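Local atomic coordinates of glutathione-dependent peroxiredoxin (Sinorhizobium meliloti, PDB entry 3UMA), a protein that probably reduces hydrogen peroxide and organic hydroperoxides to water and alcohols at the expense of glutathione, protecting the cell against oxidative stress. Residues 30-35 against 158-163; 52-57 against 153-158; 133-138 against 147-152. One frame throughout, in Å; residues are numbered along the deposited sequence.

Contact 1 (30-35 against 158-163)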
# COMPACT_ATOMS: atom_id res chain seq x y z
N ASP A 30 8.51 -13.65 5.31
CA ASP A 30 9.56 -12.62 5.45
C ASP A 30 9.11 -11.52 6.41
O ASP A 30 7.94 -11.17 6.49
CB ASP A 30 9.90 -11.95 4.10
CG ASP A 30 10.65 -12.86 3.12
OD1 ASP A 30 11.21 -13.88 3.54
OD2 ASP A 30 10.68 -12.54 1.91
N LYS A 31 10.08 -10.96 7.14
CA LYS A 31 9.85 -9.71 7.86
C LYS A 31 9.97 -8.54 6.87
O LYS A 31 10.77 -8.58 5.95
CB LYS A 31 10.88 -9.54 8.98
CG LYS A 31 10.88 -10.69 10.02
CD LYS A 31 11.86 -10.42 11.17
CE LYS A 31 13.31 -10.64 10.75
NZ LYS A 31 14.34 -9.93 11.60
N LEU A 32 9.15 -7.51 7.06
CA LEU A 32 9.31 -6.27 6.30
C LEU A 32 10.56 -5.50 6.76
O LEU A 32 10.83 -5.42 7.96
CB LEU A 32 8.07 -5.38 6.45
CG LEU A 32 6.75 -5.82 5.79
CD1 LEU A 32 5.69 -4.79 6.07
CD2 LEU A 32 6.90 -6.02 4.29
N PRO A 33 11.33 -4.93 5.81
CA PRO A 33 12.44 -4.07 6.22
C PRO A 33 11.90 -2.83 6.91
O PRO A 33 10.74 -2.46 6.70
CB PRO A 33 13.11 -3.69 4.89
CG PRO A 33 12.02 -3.79 3.88
CD PRO A 33 11.16 -4.95 4.35
N ASN A 34 12.73 -2.23 7.76
CA ASN A 34 12.45 -0.96 8.42
C ASN A 34 12.34 0.11 7.35
O ASN A 34 13.07 0.07 6.38
CB ASN A 34 13.60 -0.66 9.39
CG ASN A 34 13.36 0.55 10.26
OD1 ASN A 34 12.37 0.62 11.01
ND2 ASN A 34 14.30 1.52 10.21
N ALA A 35 11.42 1.06 7.53
CA ALA A 35 11.27 2.19 6.60
C ALA A 35 10.48 3.28 7.28
O ALA A 35 9.83 3.04 8.29
CB ALA A 35 10.56 1.74 5.29
N GLY A 158 4.66 -7.22 11.87
CA GLY A 158 5.74 -6.97 10.93
C GLY A 158 6.11 -8.11 10.01
O GLY A 158 7.03 -7.98 9.21
N VAL A 159 5.38 -9.23 10.09
CA VAL A 159 5.70 -10.42 9.29
C VAL A 159 4.63 -10.65 8.20
O VAL A 159 3.44 -10.62 8.49
CB VAL A 159 5.85 -11.71 10.18
CG1 VAL A 159 6.01 -12.96 9.31
CG2 VAL A 159 7.05 -11.59 11.15
N VAL A 160 5.08 -10.90 6.97
CA VAL A 160 4.17 -11.12 5.83
C VAL A 160 3.47 -12.48 5.93
O VAL A 160 4.11 -13.52 5.84
CB VAL A 160 4.90 -11.04 4.46
CG1 VAL A 160 3.89 -11.25 3.31
CG2 VAL A 160 5.62 -9.71 4.30
N LYS A 161 2.16 -12.45 6.11
CA LYS A 161 1.36 -13.66 6.26
C LYS A 161 0.58 -14.02 4.99
O LYS A 161 0.32 -15.18 4.74
CB LYS A 161 0.40 -13.53 7.45
CG LYS A 161 1.12 -13.49 8.81
CD LYS A 161 1.97 -14.74 9.04
CE LYS A 161 2.64 -14.73 10.43
NZ LYS A 161 3.45 -15.98 10.65
N ALA A 162 0.19 -13.01 4.22
CA ALA A 162 -0.46 -13.22 2.93
C ALA A 162 0.02 -12.13 1.98
O ALA A 162 0.20 -10.98 2.40
CB ALA A 162 -1.96 -13.17 3.08
N LEU A 163 0.24 -12.50 0.73
CA LEU A 163 0.83 -11.62 -0.25
C LEU A 163 0.19 -11.89 -1.61
O LEU A 163 0.19 -13.02 -2.09
CB LEU A 163 2.35 -11.84 -0.31
CG LEU A 163 3.16 -11.11 -1.39
CD1 LEU A 163 3.07 -9.58 -1.24
CD2 LEU A 163 4.61 -11.57 -1.37

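Contact 2 (52-57 against 153-158)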
# COMPACT_ATOMS: atom_id res chain seq x y z
N LEU A 52 6.17 1.56 14.15
CA LEU A 52 4.91 2.14 14.60
C LEU A 52 3.69 1.58 13.88
O LEU A 52 2.62 1.41 14.47
CB LEU A 52 4.93 3.67 14.44
CG LEU A 52 3.57 4.37 14.60
CD1 LEU A 52 3.05 4.32 16.05
CD2 LEU A 52 3.55 5.82 14.06
N LEU A 53 3.85 1.33 12.58
CA LEU A 53 2.73 0.86 11.77
C LEU A 53 2.41 -0.60 12.05
O LEU A 53 1.26 -0.95 12.25
CB LEU A 53 3.01 1.07 10.28
CG LEU A 53 1.79 0.81 9.38
CD1 LEU A 53 0.57 1.64 9.82
CD2 LEU A 53 2.15 1.07 7.92
N PHE A 54 3.43 -1.43 12.10
CA PHE A 54 3.23 -2.88 12.07
C PHE A 54 3.40 -3.64 13.40
O PHE A 54 2.80 -4.70 13.58
CB PHE A 54 4.15 -3.50 11.01
CG PHE A 54 3.85 -3.04 9.62
CD1 PHE A 54 2.72 -3.51 8.94
CD2 PHE A 54 4.68 -2.12 8.97
CE1 PHE A 54 2.44 -3.09 7.64
CE2 PHE A 54 4.40 -1.69 7.66
CZ PHE A 54 3.28 -2.17 7.01
N LYS A 55 4.20 -3.13 14.32
CA LYS A 55 4.60 -3.94 15.47
C LYS A 55 3.47 -4.17 16.45
O LYS A 55 2.78 -3.23 16.84
CB LYS A 55 5.85 -3.39 16.17
CG LYS A 55 7.17 -3.57 15.38
CD LYS A 55 7.27 -4.89 14.60
CE LYS A 55 8.58 -5.62 14.91
NZ LYS A 55 8.96 -6.60 13.83
N GLY A 56 3.27 -5.43 16.81
CA GLY A 56 2.22 -5.83 17.73
C GLY A 56 0.86 -5.67 17.08
O GLY A 56 -0.15 -5.59 17.78
N LYS A 57 0.84 -5.61 15.74
CA LYS A 57 -0.41 -5.32 15.02
C LYS A 57 -0.66 -6.26 13.83
O LYS A 57 0.25 -6.91 13.32
CB LYS A 57 -0.45 -3.84 14.58
CG LYS A 57 -0.66 -2.83 15.71
CD LYS A 57 0.14 -1.54 15.47
CE LYS A 57 -0.75 -0.33 15.17
NZ LYS A 57 -0.93 -0.05 13.69
N MSE A 153 -1.02 -7.11 1.06
CA MSE A 153 -0.42 -8.07 1.95
C MSE A 153 -1.06 -7.97 3.32
O MSE A 153 -1.50 -6.90 3.72
CB MSE A 153 1.11 -7.94 2.02
CG MSE A 153 1.61 -6.57 2.37
SE MSE A 153 3.55 -6.51 2.62
CE MSE A 153 4.26 -6.77 0.82
N LEU A 154 -1.17 -9.11 3.99
CA LEU A 154 -1.53 -9.14 5.41
C LEU A 154 -0.25 -9.28 6.22
O LEU A 154 0.56 -10.19 6.00
CB LEU A 154 -2.52 -10.28 5.70
CG LEU A 154 -2.99 -10.49 7.15
CD1 LEU A 154 -3.73 -9.25 7.67
CD2 LEU A 154 -3.88 -11.73 7.25
N VAL A 155 -0.05 -8.34 7.14
CA VAL A 155 1.20 -8.26 7.89
C VAL A 155 0.89 -8.42 9.40
O VAL A 155 0.07 -7.69 9.95
CB VAL A 155 1.93 -6.92 7.61
CG1 VAL A 155 3.32 -6.92 8.24
CG2 VAL A 155 2.07 -6.68 6.07
N GLU A 156 1.55 -9.38 10.04
CA GLU A 156 1.29 -9.66 11.47
C GLU A 156 2.54 -9.41 12.27
O GLU A 156 3.58 -10.02 12.01
CB GLU A 156 0.74 -11.09 11.66
CG GLU A 156 -0.71 -11.21 11.15
CD GLU A 156 -1.31 -12.64 11.17
OE1 GLU A 156 -0.72 -13.58 11.75
OE2 GLU A 156 -2.40 -12.81 10.59
N ASP A 157 2.46 -8.48 13.22
CA ASP A 157 3.64 -8.00 13.94
C ASP A 157 4.85 -7.91 13.00
O ASP A 157 5.90 -8.49 13.26
CB ASP A 157 3.97 -8.90 15.15
CG ASP A 157 5.10 -8.34 16.03
OD1 ASP A 157 5.01 -7.16 16.48
OD2 ASP A 157 6.08 -9.06 16.26
N GLY A 158 4.66 -7.22 11.87
CA GLY A 158 5.74 -6.97 10.93
C GLY A 158 6.11 -8.11 10.01
O GLY A 158 7.03 -7.98 9.21
O HOH W 1 2.24 -6.08 11.29

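Contact 3 (133-138 against 147-152)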
# COMPACT_ATOMS: atom_id res chain seq x y z
N ILE A 133 11.94 -4.14 -0.89
CA ILE A 133 11.17 -5.38 -0.94
C ILE A 133 11.08 -5.97 -2.36
O ILE A 133 10.45 -7.01 -2.55
CB ILE A 133 9.78 -5.23 -0.35
CG1 ILE A 133 8.92 -4.23 -1.17
CG2 ILE A 133 9.87 -4.80 1.10
CD1 ILE A 133 7.47 -4.29 -0.80
N GLY A 134 11.75 -5.34 -3.32
CA GLY A 134 11.84 -5.86 -4.69
C GLY A 134 10.57 -5.71 -5.52
O GLY A 134 10.32 -6.52 -6.44
N MSE A 135 9.77 -4.69 -5.21
CA MSE A 135 8.49 -4.48 -5.87
C MSE A 135 8.47 -3.35 -6.91
O MSE A 135 7.40 -2.82 -7.23
CB MSE A 135 7.39 -4.25 -4.82
CG MSE A 135 7.01 -5.50 -4.01
SE MSE A 135 6.15 -6.93 -5.09
CE MSE A 135 7.59 -8.17 -5.37
N GLU A 136 9.63 -2.97 -7.44
CA GLU A 136 9.68 -1.88 -8.44
C GLU A 136 9.06 -2.30 -9.76
O GLU A 136 9.18 -3.45 -10.16
CB GLU A 136 11.11 -1.51 -8.80
CG GLU A 136 11.83 -0.66 -7.86
CD GLU A 136 13.32 -0.87 -8.06
OE1 GLU A 136 13.78 -2.03 -7.92
OE2 GLU A 136 14.03 0.10 -8.40
N ILE A 137 8.47 -1.34 -10.46
CA ILE A 137 8.01 -1.58 -11.81
C ILE A 137 8.24 -0.32 -12.64
O ILE A 137 8.14 0.81 -12.14
CB ILE A 137 6.50 -2.05 -11.82
CG1 ILE A 137 6.08 -2.62 -13.18
CG2 ILE A 137 5.55 -0.94 -11.37
CD1 ILE A 137 4.53 -2.78 -13.32
N ASP A 138 8.55 -0.52 -13.91
CA ASP A 138 8.76 0.58 -14.83
C ASP A 138 7.48 0.83 -15.61
O ASP A 138 7.06 0.01 -16.44
CB ASP A 138 9.92 0.23 -15.78
CG ASP A 138 10.42 1.44 -16.57
OD1 ASP A 138 9.68 2.43 -16.73
OD2 ASP A 138 11.57 1.37 -17.04
N ARG A 147 7.72 2.97 -10.27
CA ARG A 147 6.65 2.97 -9.27
C ARG A 147 6.60 1.62 -8.57
O ARG A 147 7.43 0.77 -8.83
CB ARG A 147 5.29 3.26 -9.92
CG ARG A 147 5.18 4.63 -10.61
CD ARG A 147 5.29 5.80 -9.62
NE ARG A 147 5.17 7.08 -10.29
CZ ARG A 147 4.06 7.79 -10.33
NH1 ARG A 147 2.97 7.35 -9.72
NH2 ARG A 147 4.04 8.95 -10.96
N SER A 148 5.61 1.42 -7.70
CA SER A 148 5.41 0.11 -7.11
C SER A 148 4.48 -0.72 -7.99
O SER A 148 3.49 -0.20 -8.52
CB SER A 148 4.75 0.26 -5.73
OG SER A 148 4.61 -1.00 -5.09
N LYS A 149 4.79 -2.01 -8.13
CA LYS A 149 3.78 -3.01 -8.50
C LYS A 149 2.53 -2.88 -7.63
O LYS A 149 2.61 -2.47 -6.45
CB LYS A 149 4.34 -4.42 -8.33
CG LYS A 149 5.34 -4.78 -9.38
CD LYS A 149 5.81 -6.20 -9.26
CE LYS A 149 6.52 -6.57 -10.54
NZ LYS A 149 7.32 -7.80 -10.37
N ARG A 150 1.37 -3.23 -8.20
CA ARG A 150 0.15 -3.36 -7.38
C ARG A 150 0.21 -4.67 -6.57
O ARG A 150 0.47 -5.74 -7.12
CB ARG A 150 -1.11 -3.28 -8.25
CG ARG A 150 -2.42 -3.28 -7.46
CD ARG A 150 -3.69 -3.12 -8.36
NE ARG A 150 -3.47 -2.18 -9.47
CZ ARG A 150 -3.49 -0.85 -9.37
NH1 ARG A 150 -3.72 -0.22 -8.22
NH2 ARG A 150 -3.24 -0.13 -10.45
N TYR A 151 -0.03 -4.58 -5.26
CA TYR A 151 -0.04 -5.76 -4.39
C TYR A 151 -0.87 -5.45 -3.16
O TYR A 151 -1.19 -4.29 -2.89
CB TYR A 151 1.38 -6.26 -4.01
CG TYR A 151 2.21 -5.29 -3.17
CD1 TYR A 151 1.92 -5.07 -1.80
CD2 TYR A 151 3.28 -4.58 -3.73
CE1 TYR A 151 2.67 -4.18 -1.02
CE2 TYR A 151 4.05 -3.68 -2.96
CZ TYR A 151 3.74 -3.50 -1.60
OH TYR A 151 4.46 -2.60 -0.84
N SER A 152 -1.27 -6.50 -2.45
CA SER A 152 -1.80 -6.34 -1.10
C SER A 152 -1.11 -7.39 -0.23
O SER A 152 -0.64 -8.42 -0.72
CB SER A 152 -3.32 -6.51 -1.04
OG SER A 152 -3.63 -7.87 -1.26

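Contact 1 (30-35 against 158-163)
The flat groups that meet between Asp30-Leu32 and Gly158-Val160 are peptide units, joined through their C=O and N-H bonds. The Asp30 carbonyl receives Val160 N, with 2.9 Å from N to O, and the Gly158 carbonyl receives Leu32 N, with 3.1 Å from N to O. Both donors sit nearly along the C=O axis and both bonds are almost straight, so the two backbones, which run in opposite directions, are held in a fixed register. Lys31 and Val159 lie between the bonds, their CA atoms 4.4 Å apart, and Lys31 CA adds a longer C-H contact to Gly158 O.

On the buried side Leu32 CD2 meets Val160 CG2 at 3.9 Å, the side chains crossing at about a right angle. With CG1 anti to the backbone N (chi1 -179°), Val160 is left with CG2 as the branch that reaches Leu32 and also touches Asp30 O. Leu32 packs further on Phe54, Phe129, Met153 and Val155. Nearer solvent, Lys31 CG and Val159 CG2 meet more loosely. Asp30 OD2 turns to Ala27 N instead. This is an isolated beta bridge, laying the N-terminal loop along strand 159-165 of the peroxiredoxin's thioredoxin-fold sheet.

Contact 2 (52-57 against 153-158)
Asp157 is gripped from two directions by the turn that follows helix 50-54. Its backbone N donates to Lys57 O over 2.7 Å. Its carboxylate oxygen OD1 takes the N-H of Gly56; the modelled 2.5 Å between Gly56 N and Asp157 OD1 is a very short distance whose exact value is doubtful. The carboxylate reaches the turn because CG stands anti to the Asp157 backbone N (chi1 -173°). The acceptor and donor used on the other side belong to a type II turn from Phe54 to Lys57, closed by Lys57 N to Phe54 O and with Gly56 at a position of positive phi.

A water molecule lies 2.7 Å from both Phe54 O and Gly158 N, accepting from the latter. It bridges the end of helix 50-54 to the Gly158 backbone. Phe54 O also receives a C-H contact from Asp157 CA. Around the rim the Lys55 chain, bent at chi2 and chi3, runs obliquely past the carboxylate, with CD 3.7 Å from Asp157 OD1. Its ammonium stays beyond salt-bridge distance of OD2.

Beneath the polar layer Phe54 carries the packing. Its CD1 touches Val155 CG1 at 3.5 Å, the methyl approaching the ring obliquely, while CB rests on Gly158 CA. Leu53 CG covers one ring face, 3.9 Å above its centre. Val59 and Leu32 also touch Phe54, placing it between strand 58-64 and the N-terminal loop. The contact thereby fastens the end of helix 50-54 to the turn joining strands 147-156 and 159-165, beside the antiparallel pairing of 147-156 with 58-64.

Contact 3 (133-138 against 147-152)
Tyr151 packs closely against Met135 and Ile133, whereas the looser outer side is flanked by the long, partly exposed chain of Lys149. On the tight side, Met135, a selenomethionine, brings CG to 3.6 Å from Tyr151 CE2. Its chain then bends, setting SE 4.9 Å from the centroid of the Tyr151 ring in an oblique Met-aromatic contact. Ile133 and Tyr151 reach toward each other from opposite directions, Ile133 CD1 lying 3.5 Å from Tyr151 OH. The ring is sent this way by a chi1 of 64°, with CG between the backbone N and the carbonyl carbon. An alanine in place of Tyr151 would take away this ring, and the Met135 selenium and the Ile133 methyl would probably lose their shared packing surface, with a gap opening beneath them.

Three backbone bonds hold the rest. Lys149 N donates to Met135 O at 2.9 Å, and Ile137 and Arg147 exchange N-H and C=O as an antiparallel hydrogen-bonded pair. Ile137 CG2 rests on the Ser148-Lys149 peptide, 3.5 Å from Lys149 N. Ser148 OG donates in plane to a lone pair of Lys149 O, 2.8 Å away. Toward solvent, the extended Lys149 chain passes Ile137, its CG 3.8 Å from Ile137 CB, and Glu136 points away.

Gly134 closes helix 128-132 with a Schellman motif, and the chain turns directly into the beta hairpin of strands 136-139 and 147-156. Arg147 donates to Pro65 O, and Arg150 packs on Cys72, the predicted peroxidatic cysteine, so this hairpin probably borders the active site, as in peroxiredoxins.

How the contacts relate
Along the chain the contacts are nested: contact 3 lies within the loop closed by contact 2, itself within that of contact 1. All converge on residues 147-163, where strand 147-156 turns back into strand 159-165. Contacts 1 and 2 share Gly158 and have centres about 7 Å apart; Lys161 and Ala162 pair with Leu154 across the hairpin at a classic beta bulge. Contact 3 is centred about 14 Å from contact 1 and 19 Å from contact 2, yet contacts 1 and 3 meet where Pro33 packs on Ile133, whereas contacts 2 and 3 only adjoin in sequence. One strand pair of the mixed sheet therefore gathers the N-terminal loop, helix 50-54 and strand 136-139.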